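Local coordinates for protein multi-copper Oxidase CueO (Ochrobactrum, PDB 6EVG) that oxidises lignin model compounds and lignosulfonate as a laccase-like multicopper oxidase, probably passing electrons through bound copper to dioxygen, at residues L90-L95 with N128-H133; M487-V492 with G499-F504. All coordinates share one frame; numbering follows the deposited sequence.

In the fold
The two contacts illustrate how multicopper oxidases bring together histidines from cupredoxin-like parts distant in sequence. Contact 1 comes first along the chain and pairs strand 91-93 with strand 126-131, while contact 2 pairs strands 486-490 and 501-506 in a separate beta sheet near the C-terminus. Their centres are about 14 Å apart, and they touch mainly through histidines: His93 CE1 lies 3.2 Å from His491 NE2, and the rings of His133 and His489 stack. In this family such a meeting of first and last domains usually houses the trinuclear copper site. Contact 2 holds Cys490, a ligand of the copper seen here, flanked by His489 and His491, consistent with a route for electrons toward that interface.

Contact 1: L90-L95 with N128-H133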
loop_
_atom_site.group_PDB
_atom_site.type_symbol
_atom_site.label_atom_id
_atom_site.label_comp_id
_atom_site.label_asym_id
_atom_site.label_seq_id
_atom_site.Cartn_x
_atom_site.Cartn_y
_atom_site.Cartn_z
ATOM N N LEU A 90 -12.449 4.921 -4.792
ATOM C CA LEU A 90 -11.165 5.039 -4.071
ATOM C C LEU A 90 -11.370 4.511 -2.656
ATOM O O LEU A 90 -12.292 4.949 -1.952
ATOM C CB LEU A 90 -10.625 6.458 -4.033
ATOM C CG LEU A 90 -10.221 7.021 -5.392
ATOM C CD1 LEU A 90 -9.849 8.484 -5.298
ATOM C CD2 LEU A 90 -9.056 6.257 -6.028
ATOM N N HIS A 91 -10.501 3.586 -2.245
ATOM C CA HIS A 91 -10.360 3.142 -0.863
ATOM C C HIS A 91 -9.250 3.960 -0.194
ATOM O O HIS A 91 -8.154 4.060 -0.738
ATOM C CB HIS A 91 -10.024 1.623 -0.836
ATOM C CG HIS A 91 -9.479 1.078 0.432
ATOM N ND1 HIS A 91 -10.023 1.303 1.668
ATOM C CD2 HIS A 91 -8.424 0.230 0.634
ATOM C CE1 HIS A 91 -9.281 0.648 2.583
ATOM N NE2 HIS A 91 -8.324 -0.021 1.968
ATOM N N TRP A 92 -9.586 4.536 0.952
ATOM C CA TRP A 92 -8.671 5.373 1.727
ATOM C C TRP A 92 -7.859 4.406 2.617
ATOM O O TRP A 92 -8.198 4.143 3.774
ATOM C CB TRP A 92 -9.429 6.421 2.541
ATOM C CG TRP A 92 -10.461 7.187 1.809
ATOM C CD1 TRP A 92 -11.772 7.222 2.114
ATOM C CD2 TRP A 92 -10.280 8.050 0.674
ATOM N NE1 TRP A 92 -12.462 8.010 1.231
ATOM C CE2 TRP A 92 -11.584 8.529 0.315
ATOM C CE3 TRP A 92 -9.184 8.475 -0.091
ATOM C CZ2 TRP A 92 -11.772 9.384 -0.767
ATOM C CZ3 TRP A 92 -9.386 9.304 -1.165
ATOM C CH2 TRP A 92 -10.686 9.752 -1.496
ATOM N N HIS A 93 -6.808 3.862 2.013
ATOM C CA HIS A 93 -5.980 2.754 2.557
ATOM C C HIS A 93 -5.034 3.303 3.625
ATOM O O HIS A 93 -3.985 3.850 3.317
ATOM C CB HIS A 93 -5.273 2.112 1.381
ATOM C CG HIS A 93 -4.596 0.808 1.671
ATOM N ND1 HIS A 93 -4.563 -0.189 0.700
ATOM C CD2 HIS A 93 -3.873 0.411 2.743
ATOM C CE1 HIS A 93 -3.822 -1.176 1.191
ATOM N NE2 HIS A 93 -3.386 -0.849 2.412
ATOM N N GLY A 94 -5.457 3.142 4.882
ATOM C CA GLY A 94 -4.774 3.677 6.030
ATOM C C GLY A 94 -5.438 4.815 6.737
ATOM O O GLY A 94 -5.097 5.163 7.860
ATOM N N LEU A 95 -6.448 5.418 6.092
ATOM C CA LEU A 95 -7.200 6.486 6.738
ATOM C C LEU A 95 -8.213 5.903 7.690
ATOM O O LEU A 95 -8.763 4.815 7.440
ATOM C CB LEU A 95 -7.909 7.352 5.659
ATOM C CG LEU A 95 -8.271 8.758 6.049
ATOM C CD1 LEU A 95 -6.972 9.589 6.272
ATOM C CD2 LEU A 95 -9.139 9.408 5.003
ATOM N N ASN A 128 -0.138 6.994 4.252
ATOM C CA ASN A 128 -1.268 6.212 3.724
ATOM C C ASN A 128 -1.373 6.396 2.235
ATOM O O ASN A 128 -0.570 7.134 1.616
ATOM C CB ASN A 128 -2.539 6.577 4.491
ATOM C CG ASN A 128 -2.281 6.519 5.989
ATOM O OD1 ASN A 128 -1.976 5.439 6.504
ATOM N ND2 ASN A 128 -2.405 7.645 6.646
ATOM N N TRP A 129 -2.375 5.789 1.607
ATOM C CA TRP A 129 -2.526 5.905 0.158
ATOM C C TRP A 129 -3.963 5.620 -0.231
ATOM O O TRP A 129 -4.803 5.344 0.615
ATOM C CB TRP A 129 -1.506 5.058 -0.608
ATOM C CG TRP A 129 -1.693 3.577 -0.514
ATOM C CD1 TRP A 129 -1.691 2.774 0.584
ATOM C CD2 TRP A 129 -1.772 2.699 -1.642
ATOM N NE1 TRP A 129 -1.783 1.451 0.199
ATOM C CE2 TRP A 129 -1.856 1.391 -1.171
ATOM C CE3 TRP A 129 -1.797 2.910 -3.030
ATOM C CZ2 TRP A 129 -1.923 0.286 -2.041
ATOM C CZ3 TRP A 129 -1.867 1.852 -3.889
ATOM C CH2 TRP A 129 -1.918 0.521 -3.386
ATOM N N PHE A 130 -4.245 5.683 -1.536
ATOM C CA PHE A 130 -5.601 5.413 -2.002
ATOM C C PHE A 130 -5.570 4.916 -3.408
ATOM O O PHE A 130 -4.660 5.252 -4.195
ATOM C CB PHE A 130 -6.530 6.653 -1.825
ATOM C CG PHE A 130 -6.015 7.932 -2.350
ATOM C CD1 PHE A 130 -6.295 8.371 -3.632
ATOM C CD2 PHE A 130 -5.290 8.810 -1.541
ATOM C CE1 PHE A 130 -5.861 9.615 -4.087
ATOM C CE2 PHE A 130 -4.819 10.049 -2.009
ATOM C CZ PHE A 130 -5.121 10.429 -3.265
ATOM N N HIS A 131 -6.568 4.103 -3.760
ATOM C CA HIS A 131 -6.546 3.367 -5.026
ATOM C C HIS A 131 -7.913 2.707 -5.183
ATOM O O HIS A 131 -8.668 2.611 -4.218
ATOM C CB HIS A 131 -5.429 2.319 -4.988
ATOM C CG HIS A 131 -5.571 1.363 -3.847
ATOM N ND1 HIS A 131 -6.439 0.285 -3.871
ATOM C CD2 HIS A 131 -5.054 1.388 -2.611
ATOM C CE1 HIS A 131 -6.363 -0.331 -2.697
ATOM N NE2 HIS A 131 -5.495 0.298 -1.924
ATOM N N PRO A 132 -8.217 2.205 -6.374
ATOM C CA PRO A 132 -9.556 1.573 -6.575
ATOM C C PRO A 132 -9.671 0.305 -5.771
ATOM O O PRO A 132 -8.695 -0.405 -5.487
ATOM C CB PRO A 132 -9.590 1.259 -8.067
ATOM C CG PRO A 132 -8.606 2.248 -8.669
ATOM C CD PRO A 132 -7.522 2.314 -7.644
ATOM N N HIS A 133 -10.899 -0.028 -5.419
ATOM C CA HIS A 133 -11.208 -1.283 -4.744
ATOM C C HIS A 133 -12.566 -1.713 -5.292
ATOM O O HIS A 133 -13.610 -1.127 -4.980
ATOM C CB HIS A 133 -11.220 -1.157 -3.218
ATOM C CG HIS A 133 -11.364 -2.491 -2.567
ATOM N ND1 HIS A 133 -10.361 -3.438 -2.606
ATOM C CD2 HIS A 133 -12.410 -3.065 -1.939
ATOM C CE1 HIS A 133 -10.803 -4.535 -2.010
ATOM N NE2 HIS A 133 -12.058 -4.341 -1.610
#
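His93 and His131 bond ring to ring across this contact: His93 ND1 and His131 NE2 are 2.8 Å apart, and either could be the donor. The bond is close to straight (163°), and ND1 approaches at the edge of the His131 ring near its plane. The two rings meet rim to rim with their planes turned by 59°. Rotation of His131 is further fixed by its other nitrogen, since His131 ND1 donates to Pro132 O (2.9 Å) from above that carbonyl's plane. Trp129 lies alongside His93: its NE1 sits over the centre of the His93 ring, 3.2 Å from His93 CG, without forming a hydrogen bond to ND1, while His93 CB makes a CH-pi contact with the five-membered ring of Trp129. With Trp129 CG between the backbone N and the carbonyl carbon (chi1 69°), the indole folds back alongside His93. His91 completes the cluster, its CD2 lying 3.9 Å from His131 NE2, and its nitrogens are engaged by Asp102 and His437.

Beneath these rings runs an antiparallel ladder, firmest at His91 N to His131 O (2.9 Å) and Trp129 N to His93 O (3.0 Å), with the reverse bonds weak. On the other face of the sheet the edge of Trp92 points at the face of Phe130, and Leu90 CD1 lies obliquely against the same ring, 3.9 Å from Phe130 CD1. Gly94 is the third residue of a type II turn from Trp92 to Leu95; its positive phi and the nearby Asn128 OD1 both leave no place for a beta carbon.

His91 and His93, like His131 and His133, form the His-X-His pairs that in multicopper oxidases furnish ligands of the trinuclear site. Direct bonding between His93 and His131 is consistent with the absence of a metal on these two nitrogens in this model; each satisfies the other, while Thr463 and Pro132 take up the remaining nitrogens.

Contact 2: M487-V492 with G499-F504; sequences MFHCHV and GMMAQF. With CU (copper (II) ion), chain B.
Phe488 and Ala502 form the hydrogen-bonded pair of an antiparallel ladder, with Phe488 N to Ala502 O at 3.0 Å and Ala502 N to Phe488 O at 2.9 Å, which Cys490 N extends to Met500 O. Within that pair, Ala502 CB lies over the face of the Phe488 ring, 3.5 Å from Phe488 CZ, in a CH-pi contact. Replacing Phe488 with an alanine would probably uncover the Ala502 methyl and open a gap against Phe335 and Trp425, whose rings meet Phe488 edge-to-face. On the opposite face of the sheet, Met487 CE packs against Met501 SD (3.6 Å), while that SD lies obliquely against the His489 ring. His489 ND1 donates to Cys490 O in its own ring plane, and NE2 is hydrogen-bonded to His439.

With SG anti to the backbone N (chi1 -179°), Cys490 binds the copper ion at 2.2 Å through SG, and Val492 N donates to the same sulfur. His434 and His495 complete the three ligands. Met500 SD, packed on Cys490 CB, stands 3.3 Å from the copper, a placement consistent with the weak axial methionine of type 1 sites. Strand 486-490 lies between strands 434-438 and 501-506, helix 493-497 bridges the paired segments, and strand 415-417 flanks the far side of 501-506.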
loop_
_atom_site.group_PDB
_atom_site.type_symbol
_atom_site.label_atom_id
_atom_site.label_comp_id
_atom_site.label_asym_id
_atom_site.label_seq_id
_atom_site.Cartn_x
_atom_site.Cartn_y
_atom_site.Cartn_z
ATOM N N MET A 487 -13.887 -4.874 4.406
ATOM C CA MET A 487 -13.384 -6.039 3.719
ATOM C C MET A 487 -12.031 -6.429 4.249
ATOM O O MET A 487 -11.310 -5.591 4.779
ATOM C CB MET A 487 -13.326 -5.794 2.224
ATOM C CG MET A 487 -14.773 -5.365 1.766
ATOM S SD MET A 487 -14.918 -5.067 0.050
ATOM C CE MET A 487 -15.385 -6.603 -0.428
ATOM N N PHE A 488 -11.670 -7.687 4.041
ATOM C CA PHE A 488 -10.314 -8.175 4.245
ATOM C C PHE A 488 -9.982 -9.096 3.111
ATOM O O PHE A 488 -10.854 -9.828 2.615
ATOM C CB PHE A 488 -10.113 -8.757 5.643
ATOM C CG PHE A 488 -10.973 -9.949 5.985
ATOM C CD1 PHE A 488 -12.251 -9.765 6.452
ATOM C CD2 PHE A 488 -10.502 -11.265 5.966
ATOM C CE1 PHE A 488 -13.054 -10.856 6.882
ATOM C CE2 PHE A 488 -11.292 -12.339 6.369
ATOM C CZ PHE A 488 -12.570 -12.125 6.834
ATOM N N HIS A 489 -8.709 -9.122 2.690
ATOM C CA HIS A 489 -8.384 -9.792 1.449
ATOM C C HIS A 489 -6.879 -9.938 1.293
ATOM O O HIS A 489 -6.107 -9.292 1.975
ATOM C CB HIS A 489 -8.995 -9.033 0.230
ATOM C CG HIS A 489 -8.595 -7.593 0.135
ATOM N ND1 HIS A 489 -7.520 -7.183 -0.615
ATOM C CD2 HIS A 489 -9.127 -6.471 0.659
ATOM C CE1 HIS A 489 -7.427 -5.854 -0.529
ATOM N NE2 HIS A 489 -8.362 -5.400 0.277
ATOM N N CYS A 490 -6.523 -10.709 0.268
ATOM C CA CYS A 490 -5.164 -10.717 -0.253
ATOM C C CYS A 490 -4.994 -9.477 -1.107
ATOM O O CYS A 490 -5.877 -9.105 -1.879
ATOM C CB CYS A 490 -4.900 -11.967 -1.045
ATOM S SG CYS A 490 -3.208 -12.021 -1.670
ATOM N N HIS A 491 -3.815 -8.844 -0.999
ATOM C CA HIS A 491 -3.449 -7.689 -1.790
ATOM C C HIS A 491 -2.650 -8.008 -3.071
ATOM O O HIS A 491 -2.216 -7.070 -3.736
ATOM C CB HIS A 491 -2.765 -6.593 -0.927
ATOM C CG HIS A 491 -3.155 -5.189 -1.265
ATOM N ND1 HIS A 491 -2.789 -4.521 -2.398
ATOM C CD2 HIS A 491 -3.978 -4.340 -0.579
ATOM C CE1 HIS A 491 -3.387 -3.300 -2.388
ATOM N NE2 HIS A 491 -4.091 -3.166 -1.281
ATOM N N VAL A 492 -2.531 -9.311 -3.423
ATOM C CA VAL A 492 -2.216 -9.679 -4.793
ATOM C C VAL A 492 -3.508 -9.475 -5.571
ATOM O O VAL A 492 -4.485 -10.141 -5.314
ATOM C CB VAL A 492 -1.687 -11.139 -4.892
ATOM C CG1 VAL A 492 -1.604 -11.590 -6.326
ATOM C CG2 VAL A 492 -0.331 -11.224 -4.250
ATOM N N GLY A 499 -11.542 -13.903 -5.986
ATOM C CA GLY A 499 -12.307 -14.293 -4.819
ATOM C C GLY A 499 -11.650 -14.360 -3.467
ATOM O O GLY A 499 -12.326 -14.663 -2.485
ATOM N N MET A 500 -10.329 -14.059 -3.390
ATOM C CA MET A 500 -9.632 -14.133 -2.113
ATOM C C MET A 500 -9.873 -12.863 -1.282
ATOM O O MET A 500 -8.997 -12.014 -1.041
ATOM C CB MET A 500 -8.146 -14.342 -2.398
ATOM C CG MET A 500 -7.365 -14.752 -1.219
ATOM S SD MET A 500 -5.672 -15.380 -1.543
ATOM C CE MET A 500 -5.860 -17.041 -1.980
ATOM N N MET A 501 -11.150 -12.748 -0.882
ATOM C CA MET A 501 -11.685 -11.584 -0.209
ATOM C C MET A 501 -12.915 -11.963 0.562
ATOM O O MET A 501 -13.624 -12.910 0.212
ATOM C CB MET A 501 -12.004 -10.474 -1.270
ATOM C CG MET A 501 -12.546 -9.192 -0.689
ATOM S SD MET A 501 -12.192 -7.717 -1.689
ATOM C CE MET A 501 -13.133 -8.080 -3.150
ATOM N N ALA A 502 -13.172 -11.214 1.628
ATOM C CA ALA A 502 -14.290 -11.454 2.544
ATOM C C ALA A 502 -14.703 -10.125 3.149
ATOM O O ALA A 502 -14.039 -9.099 2.989
ATOM C CB ALA A 502 -13.839 -12.443 3.631
ATOM N N GLN A 503 -15.849 -10.130 3.831
ATOM C CA GLN A 503 -16.488 -8.917 4.325
ATOM C C GLN A 503 -16.858 -9.016 5.792
ATOM O O GLN A 503 -17.222 -10.119 6.281
ATOM C CB GLN A 503 -17.898 -8.720 3.541
ATOM C CG GLN A 503 -17.725 -8.679 2.102
ATOM C CD GLN A 503 -18.903 -8.113 1.415
ATOM O OE1 GLN A 503 -18.721 -7.122 0.728
ATOM N NE2 GLN A 503 -20.071 -8.817 1.448
ATOM N N PHE A 504 -16.791 -7.900 6.508
ATOM C CA PHE A 504 -17.208 -7.830 7.899
ATOM C C PHE A 504 -18.087 -6.648 8.171
ATOM O O PHE A 504 -18.013 -5.604 7.486
ATOM C CB PHE A 504 -16.062 -7.933 8.906
ATOM C CG PHE A 504 -15.199 -6.674 9.088
ATOM C CD1 PHE A 504 -15.504 -5.765 10.091
ATOM C CD2 PHE A 504 -14.042 -6.470 8.369
ATOM C CE1 PHE A 504 -14.682 -4.663 10.335
ATOM C CE2 PHE A 504 -13.220 -5.426 8.640
ATOM C CZ PHE A 504 -13.526 -4.501 9.604
HETATM CU CU CU B . -2.861 -13.953 -2.559
#